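Local structure of necrotic enteritis toxin B (Clostridium perfringens, 4I0N) at residues A[82-87]-A[167-172]; A[152-157]-A[213-218]; A[19-24]-A[48-53]. The protein forms pores in target membranes, probably by assembling into a beta-barrel oligomer as the related alpha-hemolysin-fold toxins do. All blocks are in the same frame, centred on the assembly; numbering follows the deposited sequence.

Interactions 1 and 2 adjoin near the middle of the chain, their centres about 9 Å apart, and share a sheet in which strands 165-172 and 154-162 are neighbours. Interaction 1 is a buried strand pairing with salt bridges on one face and mainly apolar side chains on the other. Interaction 2, partly buried, sets the start of strand 154-162 against the short helix 214-217 through an aromatic-aliphatic contact and one serine hydroxyl. Interaction 3 stands apart, its centre about 38 Å from that of interaction 1, on a different sheet. Largely at the surface, it joins a turn to a strand by packing and a water bridge, without direct salt bridges.

Interaction 1 (A[82-87]-A[167-172]); sequences PETYRI and SWDIKF
Tyr85 and Ile170 form a hydrogen-bonded antiparallel pair, with Ile170 N 2.8 Å from Tyr85 O in a straight bond (180°) and Tyr85 N donating back to Ile170 O. Ile87 and Trp168 exchange two bonds, and Phe172 N continues the series to Glu83 O at 2.9 Å. CA-H...O contacts, such as Thr84 CA to Ile170 O at 3.4 Å, lie between these bonds.

Two salt bridges occupy one face. Arg86 NE meets Asp169 OD1 at 2.7 Å and NH2 meets OD2 at 3.1 Å; both oxygens use syn lone pairs, and the guanidinium and carboxylate planes are 12° apart. A bend at chi3 (-69°) turns the guanidinium into place. Lys171 NZ meets the syn lone pair of Glu83 OE2 at 2.7 Å, while Thr84 OG1 donates to Glu83 OE1 from above the carboxylate plane. A water links Thr84 OG1 to Lys171 NZ.

The other face, with Tyr85, Ile87, Trp168 and Ile170, is mainly apolar: Ile87 CD1 touches Ile170 CD1 at 3.8 Å, and Ile87 CG2 lies near Trp168 CE3 at 4.1 Å. Tyr85 OH bonds Leu215 O and Trp168 NE1 bonds Pro105 O.

Strand 76-92 pairs on its other edge with strand 236-255, where a classic beta bulge sets Glu83 and Thr84 opposite Phe246. Strand 154-162 flanks strand 165-172, and Phe220 and Met224 of strand 219-231 pack on the mainly apolar face.

Interaction 2 (A[152-157]-A[213-218]); sequences PDFRTI and STLISG
Leu215 lies over one face of the Phe154 ring, its CD2 methyl 3.8 Å from the ring centroid and 21° off the normal, a CH-pi contact displaced toward the CG side. The CB of Leu215 follows the same ring, 3.7 Å from Phe154 CE2. Ile216 approaches differently: its CG1 sits in the ring plane at the edge, 4.0 Å from Phe154 CE2. The phenyl group is thus held both over a face and at the rim by successive residues of helix 214-217.

The other methyl of Leu215 serves Pro152. CD1 meets Pro152 CD at 3.9 Å, the two side chains crossing at about a right angle, so the leucine fork divides between the proline and phenylalanine that flank Asp153.

Ser213 supplies the polar part. Its chi1 of 164° swings OG away from its own amide toward Pro152 O, to which the hydroxyl donates at 2.6 Å, tilted 34° from the carbonyl plane; OG also accepts from Leu215 N at 3.0 Å. Ser213 is the N-cap residue of helix 214-217, and the bond from Leu215 N is its capping bond. A water accepts from Ser213 N and donates to Asp153 OD2, which also lies 3.5 Å from Ser213 CB.

The segment 152-157 follows strand 144-150 and leads into strand 154-162 of the sheet that also holds strand 165-172, where Ile170 touches both Phe154 and Leu215. One buried hydroxyl therefore both caps the helix and ties it to the loop before strand 154-162, while the nearby Asp153 carboxylate would be expected to interact favourably with the positive end of the short helix.

Interaction 3 (A[19-24]-A[48-53]); sequences NGKEAI and DPHSDK
A type I beta turn from Asp48 to Ser51, in the loop between strands 37-47 and 53-65, places Asp48, Pro49 and His50 against Lys21, Glu22 and Ala23 at the start of strand 21-34. The imidazole of His50 carries much of the contact. Lys21 CB lies over one face, 4.1 Å from the ring centroid and 20° off its normal, in a CH-pi contact, and the lysine chain continues along the ring so that CD also reaches His50 CG at 4.1 Å. At the ring edge, near its plane, Glu22 O stands 3.1 Å from His50 CD2. A water lies in the ring plane as well, 2.7 Å from His50 NE2, and accepts from Glu22 N, linking the histidine to the strand backbone.

Within the beta turn lies an Asx turn, in which Asp48 OD1 accepts from His50 N at 2.9 Å. A chi1 of -172° directs the carboxylate of Asp48 toward that amide, which meets OD1 from above the carboxylate plane, 52° out of it. Asp48 OD2 is held by Tyr120 OH and Gly123 N, and Ile122 touches Asp48, His50, Lys21 and Ala23. Tyr120, Ile122 and Gly123 belong to a region consistent with the folded prestem that packs against the cap in monomers of hemolysin-type toxins.

Ala23 turns its methyl onto the turn, CB standing 3.8 Å from Asp48 CA, while Pro49 CD approaches Glu22 O at 3.6 Å. Beyond the turn, Ser51 OG accepts from Lys53 N at 3.3 Å in an ST turn leading toward strand 53-65, and Lys232 NZ donates to the carbonyl oxygens of Asp48 and Lys53.

Interaction 1 (A[82-87]-A[167-172])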
# COMPACT_ATOMS: atom_id res chain seq x y z
N PRO A 82 13.13 3.71 -2.40
CA PRO A 82 11.74 4.17 -2.30
C PRO A 82 11.46 4.87 -0.98
O PRO A 82 11.58 4.26 0.10
CB PRO A 82 10.94 2.86 -2.42
CG PRO A 82 11.82 1.85 -1.77
CD PRO A 82 13.24 2.26 -2.19
N GLU A 83 11.11 6.15 -1.06
CA GLU A 83 10.88 6.93 0.15
C GLU A 83 9.42 6.86 0.56
O GLU A 83 9.12 6.90 1.76
CB GLU A 83 11.39 8.37 -0.02
CG GLU A 83 11.34 9.21 1.28
CD GLU A 83 9.97 9.84 1.54
OE1 GLU A 83 9.13 9.89 0.61
OE2 GLU A 83 9.74 10.27 2.70
N THR A 84 8.51 6.76 -0.42
CA THR A 84 7.06 6.64 -0.14
C THR A 84 6.40 5.68 -1.13
O THR A 84 6.57 5.81 -2.36
CB THR A 84 6.30 8.03 -0.18
OG1 THR A 84 6.78 8.88 0.88
CG2 THR A 84 4.78 7.82 0.01
N TYR A 85 5.64 4.72 -0.60
CA TYR A 85 4.67 4.00 -1.42
C TYR A 85 3.27 4.59 -1.19
O TYR A 85 2.83 4.68 -0.06
CB TYR A 85 4.65 2.54 -1.04
CG TYR A 85 5.93 1.78 -1.25
CD1 TYR A 85 6.14 1.05 -2.43
CD2 TYR A 85 6.90 1.73 -0.25
CE1 TYR A 85 7.31 0.30 -2.62
CE2 TYR A 85 8.10 0.99 -0.43
CZ TYR A 85 8.28 0.28 -1.62
OH TYR A 85 9.43 -0.47 -1.80
N ARG A 86 2.57 4.95 -2.26
CA ARG A 86 1.20 5.45 -2.17
C ARG A 86 0.23 4.47 -2.82
O ARG A 86 0.46 4.00 -3.96
CB ARG A 86 1.05 6.80 -2.85
CG ARG A 86 -0.40 7.34 -2.73
CD ARG A 86 -0.46 8.80 -3.19
NE ARG A 86 0.24 9.66 -2.24
CZ ARG A 86 0.45 10.96 -2.41
NH1 ARG A 86 0.00 11.59 -3.49
NH2 ARG A 86 1.10 11.65 -1.48
N ILE A 87 -0.84 4.16 -2.10
CA ILE A 87 -1.85 3.23 -2.60
C ILE A 87 -3.17 3.99 -2.59
O ILE A 87 -3.59 4.47 -1.55
CB ILE A 87 -1.93 1.94 -1.72
CG1 ILE A 87 -0.69 1.06 -1.91
CG2 ILE A 87 -3.21 1.10 -2.05
CD1 ILE A 87 0.46 1.37 -1.00
N SER A 167 -6.98 6.35 0.51
CA SER A 167 -5.59 6.47 0.11
C SER A 167 -4.67 6.39 1.31
O SER A 167 -5.00 6.89 2.37
CB SER A 167 -5.39 7.80 -0.62
OG SER A 167 -4.02 7.93 -0.99
N TRP A 168 -3.51 5.75 1.11
CA TRP A 168 -2.53 5.52 2.16
C TRP A 168 -1.13 5.84 1.64
O TRP A 168 -0.78 5.43 0.54
CB TRP A 168 -2.52 4.06 2.58
CG TRP A 168 -3.80 3.56 3.18
CD1 TRP A 168 -4.14 3.57 4.51
CD2 TRP A 168 -4.90 2.98 2.49
NE1 TRP A 168 -5.39 3.02 4.68
CE2 TRP A 168 -5.88 2.65 3.46
CE3 TRP A 168 -5.16 2.69 1.13
CZ2 TRP A 168 -7.10 2.02 3.13
CZ3 TRP A 168 -6.39 2.10 0.80
CH2 TRP A 168 -7.33 1.76 1.79
N ASP A 169 -0.36 6.56 2.44
CA ASP A 169 1.07 6.69 2.21
C ASP A 169 1.80 5.82 3.20
O ASP A 169 1.55 5.89 4.40
CB ASP A 169 1.52 8.14 2.39
CG ASP A 169 1.28 8.98 1.16
OD1 ASP A 169 0.88 8.42 0.12
OD2 ASP A 169 1.49 10.20 1.24
N ILE A 170 2.68 4.98 2.67
CA ILE A 170 3.58 4.20 3.52
C ILE A 170 4.93 4.88 3.33
O ILE A 170 5.58 4.75 2.27
CB ILE A 170 3.56 2.69 3.17
CG1 ILE A 170 2.21 2.07 3.59
CG2 ILE A 170 4.73 1.95 3.86
CD1 ILE A 170 1.08 2.36 2.63
N LYS A 171 5.31 5.64 4.35
CA LYS A 171 6.37 6.64 4.19
C LYS A 171 7.54 6.31 5.12
O LYS A 171 7.36 5.94 6.26
CB LYS A 171 5.83 8.05 4.52
CG LYS A 171 6.83 9.17 4.28
CD LYS A 171 6.14 10.54 4.55
CE LYS A 171 7.11 11.73 4.42
NZ LYS A 171 7.64 11.94 3.02
N PHE A 172 8.74 6.50 4.60
CA PHE A 172 9.93 6.19 5.35
C PHE A 172 10.01 7.08 6.59
O PHE A 172 9.69 8.29 6.53
CB PHE A 172 11.15 6.42 4.45
CG PHE A 172 12.46 6.14 5.15
CD1 PHE A 172 12.86 4.83 5.37
CD2 PHE A 172 13.28 7.20 5.56
CE1 PHE A 172 14.08 4.57 6.03
CE2 PHE A 172 14.48 6.95 6.21
CZ PHE A 172 14.89 5.62 6.43
O HOH W 1 10.79 10.27 5.18
O HOH W 2 5.51 11.37 1.18

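Interaction 2 (A[152-157]-A[213-218])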
# COMPACT_ATOMS: atom_id res chain seq x y z
N PRO A 152 8.73 -2.39 8.25
CA PRO A 152 9.92 -1.96 9.03
C PRO A 152 10.54 -0.66 8.50
O PRO A 152 10.75 -0.53 7.29
CB PRO A 152 10.91 -3.13 8.88
CG PRO A 152 10.41 -3.87 7.64
CD PRO A 152 8.91 -3.75 7.71
N ASP A 153 10.77 0.27 9.43
CA ASP A 153 11.35 1.61 9.15
C ASP A 153 10.42 2.62 8.48
O ASP A 153 10.87 3.74 8.18
CB ASP A 153 12.65 1.53 8.33
CG ASP A 153 13.76 0.78 9.05
OD1 ASP A 153 13.67 0.52 10.28
OD2 ASP A 153 14.75 0.47 8.37
N PHE A 154 9.16 2.23 8.24
CA PHE A 154 8.17 3.07 7.58
C PHE A 154 6.96 3.24 8.49
O PHE A 154 6.86 2.54 9.53
CB PHE A 154 7.70 2.44 6.24
CG PHE A 154 8.69 2.57 5.12
CD1 PHE A 154 8.36 3.32 3.98
CD2 PHE A 154 9.91 1.88 5.16
CE1 PHE A 154 9.27 3.41 2.88
CE2 PHE A 154 10.83 1.96 4.09
CZ PHE A 154 10.51 2.73 2.94
N ARG A 155 6.07 4.17 8.14
CA ARG A 155 4.77 4.30 8.80
C ARG A 155 3.67 4.37 7.75
O ARG A 155 3.95 4.70 6.59
CB ARG A 155 4.72 5.57 9.67
CG ARG A 155 5.01 6.84 8.91
CD ARG A 155 4.59 8.10 9.72
NE ARG A 155 5.07 8.05 11.09
CZ ARG A 155 6.14 8.71 11.55
NH1 ARG A 155 6.86 9.49 10.74
NH2 ARG A 155 6.49 8.59 12.83
N THR A 156 2.45 4.05 8.16
CA THR A 156 1.29 4.13 7.27
C THR A 156 0.44 5.33 7.69
O THR A 156 0.11 5.47 8.87
CB THR A 156 0.43 2.87 7.39
OG1 THR A 156 1.19 1.76 6.90
CG2 THR A 156 -0.87 3.03 6.56
N ILE A 157 0.14 6.19 6.73
CA ILE A 157 -0.71 7.36 6.98
C ILE A 157 -1.91 7.22 6.06
O ILE A 157 -1.75 7.24 4.83
CB ILE A 157 0.04 8.68 6.67
CG1 ILE A 157 1.34 8.76 7.51
CG2 ILE A 157 -0.88 9.91 6.88
CD1 ILE A 157 2.40 9.69 6.94
N SER A 213 15.73 -2.12 5.60
CA SER A 213 14.35 -2.56 5.64
C SER A 213 14.03 -3.35 4.38
O SER A 213 14.49 -3.00 3.29
CB SER A 213 13.43 -1.35 5.69
OG SER A 213 12.11 -1.74 5.38
N THR A 214 13.24 -4.41 4.53
CA THR A 214 12.76 -5.16 3.36
C THR A 214 11.95 -4.31 2.38
O THR A 214 11.89 -4.62 1.20
CB THR A 214 11.94 -6.41 3.77
OG1 THR A 214 10.79 -6.01 4.53
CG2 THR A 214 12.78 -7.34 4.58
N LEU A 215 11.35 -3.21 2.85
CA LEU A 215 10.64 -2.28 1.96
C LEU A 215 11.60 -1.51 1.03
O LEU A 215 11.21 -0.99 -0.02
CB LEU A 215 9.78 -1.29 2.77
CG LEU A 215 8.35 -1.75 3.05
CD1 LEU A 215 8.27 -3.03 3.93
CD2 LEU A 215 7.57 -0.60 3.73
N ILE A 216 12.87 -1.48 1.42
CA ILE A 216 13.90 -0.86 0.57
C ILE A 216 14.64 -1.92 -0.27
O ILE A 216 14.85 -1.74 -1.48
CB ILE A 216 14.86 0.00 1.41
CG1 ILE A 216 14.08 1.21 1.95
CG2 ILE A 216 16.08 0.47 0.58
CD1 ILE A 216 14.80 2.00 3.05
N SER A 217 15.03 -3.02 0.35
CA SER A 217 15.77 -4.05 -0.38
C SER A 217 14.88 -4.82 -1.35
O SER A 217 15.33 -5.24 -2.41
CB SER A 217 16.45 -5.00 0.59
OG SER A 217 15.47 -5.67 1.38
N GLY A 218 13.60 -4.99 -1.02
CA GLY A 218 12.72 -5.84 -1.82
C GLY A 218 11.51 -5.12 -2.39
O GLY A 218 11.30 -5.11 -3.60
O HOH W 3 16.25 0.64 6.19

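Interaction 3 (A[19-24]-A[48-53])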
# COMPACT_ATOMS: atom_id res chain seq x y z
N ASN A 19 -27.25 -13.56 15.68
CA ASN A 19 -28.38 -13.18 16.53
C ASN A 19 -29.77 -13.60 16.00
O ASN A 19 -30.74 -12.83 16.06
CB ASN A 19 -28.32 -11.67 16.85
N GLY A 20 -29.87 -14.84 15.49
CA GLY A 20 -31.13 -15.38 14.97
C GLY A 20 -31.55 -14.82 13.61
O GLY A 20 -32.67 -15.05 13.16
N LYS A 21 -30.66 -14.06 12.98
CA LYS A 21 -30.92 -13.52 11.64
C LYS A 21 -29.92 -14.12 10.66
O LYS A 21 -28.77 -14.41 11.03
CB LYS A 21 -30.82 -11.99 11.63
CG LYS A 21 -31.79 -11.33 12.59
CD LYS A 21 -31.94 -9.86 12.34
CE LYS A 21 -33.00 -9.29 13.28
NZ LYS A 21 -33.88 -8.33 12.56
N GLU A 22 -30.34 -14.30 9.41
CA GLU A 22 -29.46 -14.87 8.39
C GLU A 22 -29.37 -14.02 7.11
O GLU A 22 -30.27 -13.25 6.79
CB GLU A 22 -29.86 -16.31 8.07
CG GLU A 22 -29.78 -17.25 9.29
CD GLU A 22 -30.23 -18.67 8.99
OE1 GLU A 22 -31.28 -18.86 8.33
OE2 GLU A 22 -29.52 -19.62 9.42
N ALA A 23 -28.24 -14.14 6.42
CA ALA A 23 -28.03 -13.52 5.11
C ALA A 23 -27.23 -14.50 4.27
O ALA A 23 -26.87 -15.57 4.75
CB ALA A 23 -27.29 -12.19 5.26
N ILE A 24 -26.95 -14.15 3.03
CA ILE A 24 -26.22 -15.03 2.12
C ILE A 24 -24.97 -14.29 1.67
O ILE A 24 -25.05 -13.12 1.31
CB ILE A 24 -27.06 -15.38 0.87
CG1 ILE A 24 -28.43 -15.95 1.27
CG2 ILE A 24 -26.28 -16.36 -0.05
CD1 ILE A 24 -29.46 -15.97 0.13
N ASP A 48 -28.30 -9.36 2.03
CA ASP A 48 -28.86 -9.34 3.37
C ASP A 48 -30.32 -8.87 3.31
O ASP A 48 -30.58 -7.71 2.99
CB ASP A 48 -28.00 -8.38 4.23
CG ASP A 48 -28.36 -8.41 5.70
OD1 ASP A 48 -29.35 -9.05 6.10
OD2 ASP A 48 -27.62 -7.76 6.50
N PRO A 49 -31.28 -9.77 3.61
CA PRO A 49 -32.72 -9.43 3.67
C PRO A 49 -33.06 -8.47 4.81
O PRO A 49 -34.20 -7.99 4.89
CB PRO A 49 -33.41 -10.78 3.93
CG PRO A 49 -32.34 -11.84 3.83
CD PRO A 49 -31.02 -11.16 4.02
N HIS A 50 -32.10 -8.23 5.70
CA HIS A 50 -32.28 -7.39 6.89
C HIS A 50 -31.62 -6.02 6.76
O HIS A 50 -31.65 -5.22 7.69
CB HIS A 50 -31.74 -8.15 8.11
CG HIS A 50 -32.29 -9.53 8.23
ND1 HIS A 50 -33.59 -9.78 8.64
CD2 HIS A 50 -31.76 -10.74 7.93
CE1 HIS A 50 -33.81 -11.08 8.62
NE2 HIS A 50 -32.72 -11.69 8.19
N SER A 51 -31.05 -5.75 5.59
CA SER A 51 -30.48 -4.43 5.30
C SER A 51 -31.19 -3.78 4.11
O SER A 51 -31.64 -4.48 3.21
CB SER A 51 -28.99 -4.57 5.01
OG SER A 51 -28.44 -3.31 4.63
N ASP A 52 -31.27 -2.45 4.08
CA ASP A 52 -31.89 -1.81 2.91
C ASP A 52 -30.90 -1.44 1.79
O ASP A 52 -31.32 -0.93 0.74
CB ASP A 52 -32.82 -0.65 3.30
CG ASP A 52 -32.14 0.38 4.19
OD1 ASP A 52 -30.94 0.63 4.00
OD2 ASP A 52 -32.83 0.93 5.09
N LYS A 53 -29.62 -1.74 1.99
CA LYS A 53 -28.61 -1.62 0.94
C LYS A 53 -27.89 -2.97 0.73
O LYS A 53 -28.18 -3.95 1.43
CB LYS A 53 -27.61 -0.50 1.25
CG LYS A 53 -28.26 0.90 1.32
CD LYS A 53 -27.24 2.02 1.51
CE LYS A 53 -26.61 2.46 0.19
NZ LYS A 53 -27.55 3.17 -0.75
O HOH W 4 -33.23 -14.24 8.71